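Local coordinates for protein type I site-specific restriction-modification system, R (Restriction) subunit (Vibrio vulnificus, PDB 3H1T) that probably serves as the ATP-dependent motor and DNA-cleaving subunit of a type I restriction enzyme, of which this chain is the N-terminal part, at residues Ala372-Asp384 and Asp571-Glu584. Residues are numbered along the deposited sequence; the frame is centred on the assembly and turned at random.
Sequences APYRVHRVISEVD and DGYPEIEDEVVIDE
Glu382 N gives its hydrogen to Ile582 O at 2.7 Å (159°), the last rung of a parallel ladder that joins the two backbones. Further back along it, Arg378 N gives its hydrogen to Asp578 O at 2.8 Å, and Arg378 O receives that of Val580 N, also at 2.8 Å; the alternation continues through Ile380. Beta-branched residues suit these extended chains. On the His377 face, Val379 CG2 meets Val580 CG2 and Val379 CG1 meets Ile582 CG1, both at 3.8 Å, whereas Ile380 packs on Val581 across the opposite face.

Asp578 OD1 takes the ND1 hydrogen of His377 at 2.9 Å in an almost perfectly straight bond (179°). The carboxylate uses its syn lone pair and lies nearly coplanar with the imidazole, meeting ND1 in the ring plane. Asp578 reaches it with CG set between its backbone N and carbonyl carbon (chi1 43°), which turns the short acid alongside the histidine. The other ring nitrogen, NE2, has a weak bond to Asn553 OD1, so both ring nitrogens are engaged.

Arg378, on the Ile380 face, bends back so that its guanidinium lies between the acids of Glu577 and Glu579 in a salt-bridge network. Its NH2 makes a long, weak bond to Glu577 OE2, 3.5 Å away, with the two planes perpendicular; the closer approach to Glu579 is less surely modelled. Buried NE has no partner.

In this RecA-like C-terminal helicase domain, strand 374-381 lies between strands 552-556 and 576-582, the latter also pairing antiparallel with strand 588-589, while helix 561-564 packs against Val376 and Arg378 and helix 362-368 against Tyr374.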
ATOM      1  N   ALA A 372      -5.362  -2.739   8.092  1.00 30.50           N
ATOM      2  CA  ALA A 372      -6.108  -3.499   9.086  1.00 30.28           C
ATOM      3  C   ALA A 372      -6.012  -5.018   9.046  1.00 30.09           C
ATOM      4  O   ALA A 372      -5.986  -5.625   7.982  1.00 32.16           O
ATOM      5  CB  ALA A 372      -7.578  -3.072   9.052  1.00 25.72           C
ATOM      6  N   PRO A 373      -5.939  -5.656  10.222  1.00 27.04           N
ATOM      7  CA  PRO A 373      -5.867  -7.125  10.301  1.00 27.26           C
ATOM      8  C   PRO A 373      -7.256  -7.747  10.031  1.00 29.13           C
ATOM      9  O   PRO A 373      -8.256  -7.033  10.035  1.00 28.61           O
ATOM     10  CB  PRO A 373      -5.342  -7.361  11.724  1.00 19.36           C
ATOM     11  CG  PRO A 373      -5.896  -6.177  12.480  1.00 19.10           C
ATOM     12  CD  PRO A 373      -5.631  -5.046  11.529  1.00 19.37           C
ATOM     13  N   TYR A 374      -7.341  -9.057   9.820  1.00 30.14           N
ATOM     14  CA  TYR A 374      -8.635  -9.660   9.502  1.00 31.58           C
ATOM     15  C   TYR A 374      -8.884 -11.056  10.066  1.00 32.97           C
ATOM     16  O   TYR A 374      -7.948 -11.779  10.401  1.00 33.39           O
ATOM     17  CB  TYR A 374      -8.781  -9.708   7.973  1.00 32.83           C
ATOM     18  CG  TYR A 374      -7.615 -10.407   7.284  1.00 34.02           C
ATOM     19  CD1 TYR A 374      -7.553 -11.802   7.212  1.00 32.70           C
ATOM     20  CD2 TYR A 374      -6.529  -9.675   6.781  1.00 34.26           C
ATOM     21  CE1 TYR A 374      -6.443 -12.440   6.664  1.00 29.26           C
ATOM     22  CE2 TYR A 374      -5.421 -10.314   6.237  1.00 32.16           C
ATOM     23  CZ  TYR A 374      -5.382 -11.689   6.182  1.00 32.34           C
ATOM     24  OH  TYR A 374      -4.261 -12.282   5.646  1.00 32.47           O
ATOM     25  N   ARG A 375     -10.161 -11.413  10.172  1.00 32.82           N
ATOM     26  CA  ARG A 375     -10.570 -12.738  10.624  1.00 32.80           C
ATOM     27  C   ARG A 375     -11.226 -13.440   9.446  1.00 32.85           C
ATOM     28  O   ARG A 375     -11.988 -12.822   8.704  1.00 31.93           O
ATOM     29  CB  ARG A 375     -11.602 -12.666  11.755  1.00 53.10           C
ATOM     30  CG  ARG A 375     -11.049 -12.364  13.119  1.00 60.74           C
ATOM     31  CD  ARG A 375     -10.686 -10.903  13.264  1.00 65.92           C
ATOM     32  NE  ARG A 375      -9.955 -10.647  14.502  1.00 71.23           N
ATOM     33  CZ  ARG A 375     -10.481 -10.735  15.722  1.00 74.00           C
ATOM     34  NH1 ARG A 375     -11.760 -11.069  15.888  1.00 74.80           N
ATOM     35  NH2 ARG A 375      -9.718 -10.510  16.786  1.00 74.26           N
ATOM     36  N   VAL A 376     -10.929 -14.716   9.250  1.00 32.69           N
ATOM     37  CA  VAL A 376     -11.573 -15.432   8.173  1.00 32.47           C
ATOM     38  C   VAL A 376     -12.598 -16.408   8.747  1.00 32.29           C
ATOM     39  O   VAL A 376     -12.323 -17.133   9.700  1.00 31.01           O
ATOM     40  CB  VAL A 376     -10.583 -16.239   7.305  1.00 26.31           C
ATOM     41  CG1 VAL A 376     -11.363 -16.988   6.229  1.00 23.61           C
ATOM     42  CG2 VAL A 376      -9.560 -15.326   6.669  1.00 26.62           C
ATOM     43  N   HIS A 377     -13.797 -16.387   8.181  1.00 37.38           N
ATOM     44  CA  HIS A 377     -14.873 -17.279   8.585  1.00 37.13           C
ATOM     45  C   HIS A 377     -15.254 -17.978   7.299  1.00 37.79           C
ATOM     46  O   HIS A 377     -15.948 -17.409   6.452  1.00 38.85           O
ATOM     47  CB  HIS A 377     -16.068 -16.493   9.125  1.00 40.14           C
ATOM     48  CG  HIS A 377     -15.737 -15.598  10.278  1.00 42.25           C
ATOM     49  ND1 HIS A 377     -15.148 -16.061  11.433  1.00 43.24           N
ATOM     50  CD2 HIS A 377     -15.923 -14.269  10.457  1.00 43.76           C
ATOM     51  CE1 HIS A 377     -14.986 -15.055  12.277  1.00 45.64           C
ATOM     52  NE2 HIS A 377     -15.449 -13.957  11.709  1.00 42.99           N
ATOM     53  N   ARG A 378     -14.743 -19.191   7.128  1.00 33.49           N
ATOM     54  CA  ARG A 378     -15.008 -20.002   5.950  1.00 33.64           C
ATOM     55  C   ARG A 378     -16.330 -20.720   6.247  1.00 34.55           C
ATOM     56  O   ARG A 378     -16.513 -21.279   7.337  1.00 34.86           O
ATOM     57  CB  ARG A 378     -13.850 -20.996   5.769  1.00 39.12           C
ATOM     58  CG  ARG A 378     -13.741 -21.672   4.417  1.00 40.85           C
ATOM     59  CD  ARG A 378     -12.272 -21.774   3.962  1.00 43.66           C
ATOM     60  NE  ARG A 378     -11.332 -22.045   5.048  1.00 44.71           N
ATOM     61  CZ  ARG A 378     -11.334 -23.160   5.775  1.00 49.65           C
ATOM     62  NH1 ARG A 378     -12.227 -24.110   5.527  1.00 49.97           N
ATOM     63  NH2 ARG A 378     -10.457 -23.326   6.761  1.00 49.17           N
ATOM     64  N   VAL A 379     -17.262 -20.676   5.304  1.00 32.23           N
ATOM     65  CA  VAL A 379     -18.546 -21.326   5.493  1.00 33.03           C
ATOM     66  C   VAL A 379     -18.799 -22.313   4.377  1.00 34.48           C
ATOM     67  O   VAL A 379     -18.928 -21.916   3.220  1.00 35.08           O
ATOM     68  CB  VAL A 379     -19.693 -20.318   5.486  1.00 27.03           C
ATOM     69  CG1 VAL A 379     -20.996 -21.026   5.839  1.00 25.93           C
ATOM     70  CG2 VAL A 379     -19.393 -19.204   6.464  1.00 26.15           C
ATOM     71  N   ILE A 380     -18.864 -23.597   4.705  1.00 29.41           N
ATOM     72  CA  ILE A 380     -19.109 -24.583   3.674  1.00 32.03           C
ATOM     73  C   ILE A 380     -20.481 -25.233   3.839  1.00 33.36           C
ATOM     74  O   ILE A 380     -20.980 -25.448   4.955  1.00 32.34           O
ATOM     75  CB  ILE A 380     -18.013 -25.690   3.660  1.00 53.29           C
ATOM     76  CG1 ILE A 380     -18.220 -26.604   2.449  1.00 54.80           C
ATOM     77  CG2 ILE A 380     -18.108 -26.548   4.913  1.00 53.05           C
ATOM     78  CD1 ILE A 380     -18.011 -25.933   1.111  1.00 57.64           C
ATOM     79  N   SER A 381     -21.100 -25.531   2.706  1.00 55.26           N
ATOM     80  CA  SER A 381     -22.413 -26.157   2.699  1.00 58.39           C
ATOM     81  C   SER A 381     -22.278 -27.648   3.045  1.00 61.38           C
ATOM     82  O   SER A 381     -21.387 -28.342   2.536  1.00 61.23           O
ATOM     83  CB  SER A 381     -23.062 -25.969   1.324  1.00 47.93           C
ATOM     84  OG  SER A 381     -23.120 -24.590   0.973  1.00 46.50           O
ATOM     85  N   GLU A 382     -23.171 -28.132   3.908  1.00 63.41           N
ATOM     86  CA  GLU A 382     -23.163 -29.525   4.361  1.00 65.79           C
ATOM     87  C   GLU A 382     -23.008 -30.574   3.271  1.00 66.78           C
ATOM     88  O   GLU A 382     -22.280 -31.553   3.449  1.00 67.18           O
ATOM     89  CB  GLU A 382     -24.441 -29.829   5.133  1.00 69.26           C
ATOM     90  CG  GLU A 382     -24.382 -31.070   5.995  1.00 70.40           C
ATOM     91  CD  GLU A 382     -25.727 -31.378   6.621  1.00 74.15           C
ATOM     92  OE1 GLU A 382     -26.681 -30.602   6.380  1.00 74.65           O
ATOM     93  OE2 GLU A 382     -25.836 -32.393   7.349  1.00 75.06           O
ATOM     94  N   VAL A 383     -23.688 -30.396   2.148  1.00 68.68           N
ATOM     95  CA  VAL A 383     -23.598 -31.395   1.096  1.00 70.90           C
ATOM     96  C   VAL A 383     -22.143 -31.763   0.832  1.00 73.20           C
ATOM     97  O   VAL A 383     -21.829 -32.877   0.413  1.00 73.24           O
ATOM     98  CB  VAL A 383     -24.287 -30.907  -0.188  1.00 68.83           C
ATOM     99  CG1 VAL A 383     -25.659 -30.367   0.161  1.00 68.93           C
ATOM    100  CG2 VAL A 383     -23.437 -29.861  -0.895  1.00 67.75           C
ATOM    101  N   ASP A 384     -21.238 -30.822   1.066  1.00 85.34           N
ATOM    102  CA  ASP A 384     -19.834 -31.142   0.898  1.00 87.66           C
ATOM    103  C   ASP A 384     -19.253 -31.222   2.295  1.00 89.27           C
ATOM    104  O   ASP A 384     -19.112 -30.205   2.977  1.00 89.80           O
ATOM    105  CB  ASP A 384     -19.098 -30.084   0.075  1.00 93.47           C
ATOM    106  CG  ASP A 384     -18.102 -30.702  -0.892  1.00 95.39           C
ATOM    107  OD1 ASP A 384     -18.471 -31.694  -1.561  1.00 95.47           O
ATOM    108  OD2 ASP A 384     -16.965 -30.201  -1.000  1.00 96.28           O
ATOM    109  N   ASP A 571       0.327 -11.518   2.362  1.00 31.00           N
ATOM    110  CA  ASP A 571      -0.722 -11.162   3.316  1.00 32.77           C
ATOM    111  C   ASP A 571      -0.467 -11.515   4.772  1.00 33.13           C
ATOM    112  O   ASP A 571      -1.126 -10.964   5.647  1.00 34.36           O
ATOM    113  CB  ASP A 571      -2.063 -11.807   2.936  1.00 36.01           C
ATOM    114  CG  ASP A 571      -2.297 -11.852   1.444  1.00 39.48           C
ATOM    115  OD1 ASP A 571      -1.837 -10.920   0.731  1.00 40.69           O
ATOM    116  OD2 ASP A 571      -2.953 -12.819   0.988  1.00 42.19           O
ATOM    117  N   GLY A 572       0.478 -12.411   5.039  1.00 34.35           N
ATOM    118  CA  GLY A 572       0.695 -12.824   6.414  1.00 34.71           C
ATOM    119  C   GLY A 572      -0.471 -13.757   6.718  1.00 34.70           C
ATOM    120  O   GLY A 572      -1.268 -14.029   5.825  1.00 35.22           O
ATOM    121  N   TYR A 573      -0.586 -14.256   7.945  1.00 40.53           N
ATOM    122  CA  TYR A 573      -1.687 -15.155   8.306  1.00 41.58           C
ATOM    123  C   TYR A 573      -2.778 -14.343   8.984  1.00 41.15           C
ATOM    124  O   TYR A 573      -2.524 -13.259   9.513  1.00 41.19           O
ATOM    125  CB  TYR A 573      -1.213 -16.273   9.258  1.00 41.71           C
ATOM    126  CG  TYR A 573      -0.158 -17.190   8.666  1.00 44.31           C
ATOM    127  CD1 TYR A 573       1.204 -16.907   8.796  1.00 46.14           C
ATOM    128  CD2 TYR A 573      -0.523 -18.314   7.922  1.00 45.94           C
ATOM    129  CE1 TYR A 573       2.174 -17.718   8.199  1.00 45.73           C
ATOM    130  CE2 TYR A 573       0.438 -19.125   7.318  1.00 46.63           C
ATOM    131  CZ  TYR A 573       1.783 -18.816   7.460  1.00 47.70           C
ATOM    132  OH  TYR A 573       2.724 -19.598   6.843  1.00 49.55           O
ATOM    133  N   PRO A 574      -4.021 -14.841   8.966  1.00 37.15           N
ATOM    134  CA  PRO A 574      -5.049 -14.041   9.632  1.00 37.45           C
ATOM    135  C   PRO A 574      -5.020 -14.260  11.142  1.00 39.14           C
ATOM    136  O   PRO A 574      -4.524 -15.282  11.618  1.00 39.63           O
ATOM    137  CB  PRO A 574      -6.333 -14.543   8.988  1.00 36.91           C
ATOM    138  CG  PRO A 574      -6.040 -15.981   8.798  1.00 36.80           C
ATOM    139  CD  PRO A 574      -4.631 -15.957   8.218  1.00 36.97           C
ATOM    140  N   GLU A 575      -5.533 -13.290  11.892  1.00 42.40           N
ATOM    141  CA  GLU A 575      -5.564 -13.390  13.339  1.00 43.89           C
ATOM    142  C   GLU A 575      -6.336 -14.639  13.719  1.00 44.54           C
ATOM    143  O   GLU A 575      -5.837 -15.487  14.447  1.00 46.04           O
ATOM    144  CB  GLU A 575      -6.228 -12.152  13.933  1.00 61.88           C
ATOM    145  CG  GLU A 575      -5.671 -10.837  13.392  1.00 65.11           C
ATOM    146  CD  GLU A 575      -4.290 -10.494  13.925  1.00 68.57           C
ATOM    147  OE1 GLU A 575      -4.145 -10.403  15.163  1.00 67.47           O
ATOM    148  OE2 GLU A 575      -3.360 -10.295  13.108  1.00 67.18           O
ATOM    149  N   ILE A 576      -7.555 -14.752  13.214  1.00 39.03           N
ATOM    150  CA  ILE A 576      -8.382 -15.912  13.487  1.00 38.54           C
ATOM    151  C   ILE A 576      -8.844 -16.473  12.157  1.00 37.87           C
ATOM    152  O   ILE A 576      -9.033 -15.737  11.185  1.00 37.07           O
ATOM    153  CB  ILE A 576      -9.659 -15.567  14.287  1.00 51.11           C
ATOM    154  CG1 ILE A 576      -9.307 -14.837  15.574  1.00 52.31           C
ATOM    155  CG2 ILE A 576     -10.415 -16.834  14.605  1.00 49.12           C
ATOM    156  CD1 ILE A 576      -8.875 -13.440  15.339  1.00 55.17           C
ATOM    157  N   GLU A 577      -9.019 -17.783  12.119  1.00 40.32           N
ATOM    158  CA  GLU A 577      -9.484 -18.443  10.926  1.00 40.43           C
ATOM    159  C   GLU A 577     -10.244 -19.682  11.322  1.00 41.26           C
ATOM    160  O   GLU A 577      -9.669 -20.616  11.888  1.00 41.23           O
ATOM    161  CB  GLU A 577      -8.326 -18.851  10.011  1.00 50.59           C
ATOM    162  CG  GLU A 577      -8.798 -19.567   8.736  1.00 53.16           C
ATOM    163  CD  GLU A 577      -7.659 -20.096   7.866  1.00 57.59           C
ATOM    164  OE1 GLU A 577      -6.497 -19.670   8.048  1.00 57.48           O
ATOM    165  OE2 GLU A 577      -7.933 -20.943   6.989  1.00 58.75           O
ATOM    166  N   ASP A 578     -11.548 -19.683  11.065  1.00 46.89           N
ATOM    167  CA  ASP A 578     -12.347 -20.857  11.352  1.00 46.55           C
ATOM    168  C   ASP A 578     -13.275 -21.178  10.201  1.00 44.57           C
ATOM    169  O   ASP A 578     -13.453 -20.383   9.282  1.00 45.00           O
ATOM    170  CB  ASP A 578     -13.121 -20.737  12.678  1.00 56.98           C
ATOM    171  CG  ASP A 578     -13.758 -19.381  12.884  1.00 59.30           C
ATOM    172  OD1 ASP A 578     -14.341 -18.821  11.931  1.00 60.63           O
ATOM    173  OD2 ASP A 578     -13.693 -18.883  14.026  1.00 60.55           O
ATOM    174  N   GLU A 579     -13.850 -22.366  10.263  1.00 44.29           N
ATOM    175  CA  GLU A 579     -14.725 -22.883   9.238  1.00 42.37           C
ATOM    176  C   GLU A 579     -15.966 -23.455   9.907  1.00 42.12           C
ATOM    177  O   GLU A 579     -15.878 -24.052  10.980  1.00 42.49           O
ATOM    178  CB  GLU A 579     -13.943 -23.959   8.488  1.00 54.57           C
ATOM    179  CG  GLU A 579     -14.736 -24.859   7.608  1.00 59.45           C
ATOM    180  CD  GLU A 579     -13.952 -26.094   7.239  1.00 64.93           C
ATOM    181  OE1 GLU A 579     -12.814 -25.951   6.748  1.00 65.44           O
ATOM    182  OE2 GLU A 579     -14.474 -27.209   7.437  1.00 67.14           O
ATOM    183  N   VAL A 580     -17.123 -23.237   9.296  1.00 46.70           N
ATOM    184  CA  VAL A 580     -18.363 -23.762   9.846  1.00 45.29           C
ATOM    185  C   VAL A 580     -19.143 -24.431   8.732  1.00 45.54           C
ATOM    186  O   VAL A 580     -19.056 -24.023   7.570  1.00 46.98           O
ATOM    187  CB  VAL A 580     -19.242 -22.642  10.470  1.00 33.73           C
ATOM    188  CG1 VAL A 580     -18.570 -22.072  11.700  1.00 30.51           C
ATOM    189  CG2 VAL A 580     -19.501 -21.565   9.446  1.00 33.62           C
ATOM    190  N   VAL A 581     -19.868 -25.490   9.077  1.00 38.09           N
ATOM    191  CA  VAL A 581     -20.681 -26.205   8.105  1.00 37.29           C
ATOM    192  C   VAL A 581     -22.096 -25.669   8.219  1.00 37.67           C
ATOM    193  O   VAL A 581     -22.590 -25.383   9.312  1.00 37.80           O
ATOM    194  CB  VAL A 581     -20.651 -27.707   8.377  1.00 49.60           C
ATOM    195  CG1 VAL A 581     -21.641 -28.423   7.467  1.00 50.40           C
ATOM    196  CG2 VAL A 581     -19.251 -28.235   8.124  1.00 50.01           C
ATOM    197  N   ILE A 582     -22.766 -25.529   7.094  1.00 39.47           N
ATOM    198  CA  ILE A 582     -24.096 -24.955   7.128  1.00 40.38           C
ATOM    199  C   ILE A 582     -25.066 -25.805   6.310  1.00 40.49           C
ATOM    200  O   ILE A 582     -24.658 -26.392   5.304  1.00 40.23           O
ATOM    201  CB  ILE A 582     -23.952 -23.487   6.608  1.00 45.02           C
ATOM    202  CG1 ILE A 582     -23.870 -22.538   7.803  1.00 44.08           C
ATOM    203  CG2 ILE A 582     -24.984 -23.164   5.576  1.00 44.63           C
ATOM    204  CD1 ILE A 582     -25.158 -21.845   8.139  1.00 47.26           C
ATOM    205  N   ASP A 583     -26.324 -25.906   6.749  1.00 43.38           N
ATOM    206  CA  ASP A 583     -27.311 -26.713   6.012  1.00 46.37           C
ATOM    207  C   ASP A 583     -27.953 -25.920   4.884  1.00 46.65           C
ATOM    208  O   ASP A 583     -27.599 -24.763   4.658  1.00 46.18           O
ATOM    209  CB  ASP A 583     -28.415 -27.277   6.940  1.00 59.17           C
ATOM    210  CG  ASP A 583     -29.332 -26.194   7.526  1.00 63.75           C
ATOM    211  OD1 ASP A 583     -29.429 -25.088   6.949  1.00 66.28           O
ATOM    212  OD2 ASP A 583     -29.986 -26.461   8.566  1.00 65.39           O
ATOM    213  N   GLU A 584     -28.896 -26.536   4.180  1.00 50.04           N
ATOM    214  CA  GLU A 584     -29.550 -25.861   3.065  1.00 49.79           C
ATOM    215  C   GLU A 584     -30.390 -24.649   3.430  1.00 48.31           C
ATOM    216  O   GLU A 584     -30.876 -23.974   2.539  1.00 49.33           O
ATOM    217  CB  GLU A 584     -30.398 -26.847   2.253  1.00 81.12           C
ATOM    218  CG  GLU A 584     -29.560 -27.873   1.491  1.00 87.24           C
ATOM    219  CD  GLU A 584     -28.512 -27.213   0.604  1.00 92.78           C
ATOM    220  OE1 GLU A 584     -28.905 -26.572  -0.396  1.00 93.82           O
ATOM    221  OE2 GLU A 584     -27.299 -27.322   0.912  1.00 94.03           O
TER
HETATM  222  O   HOH W   1      -4.513 -10.449   9.931  1.00 38.99           O
HETATM  223  O   HOH W   2     -26.364 -24.154   2.193  1.00 48.98           O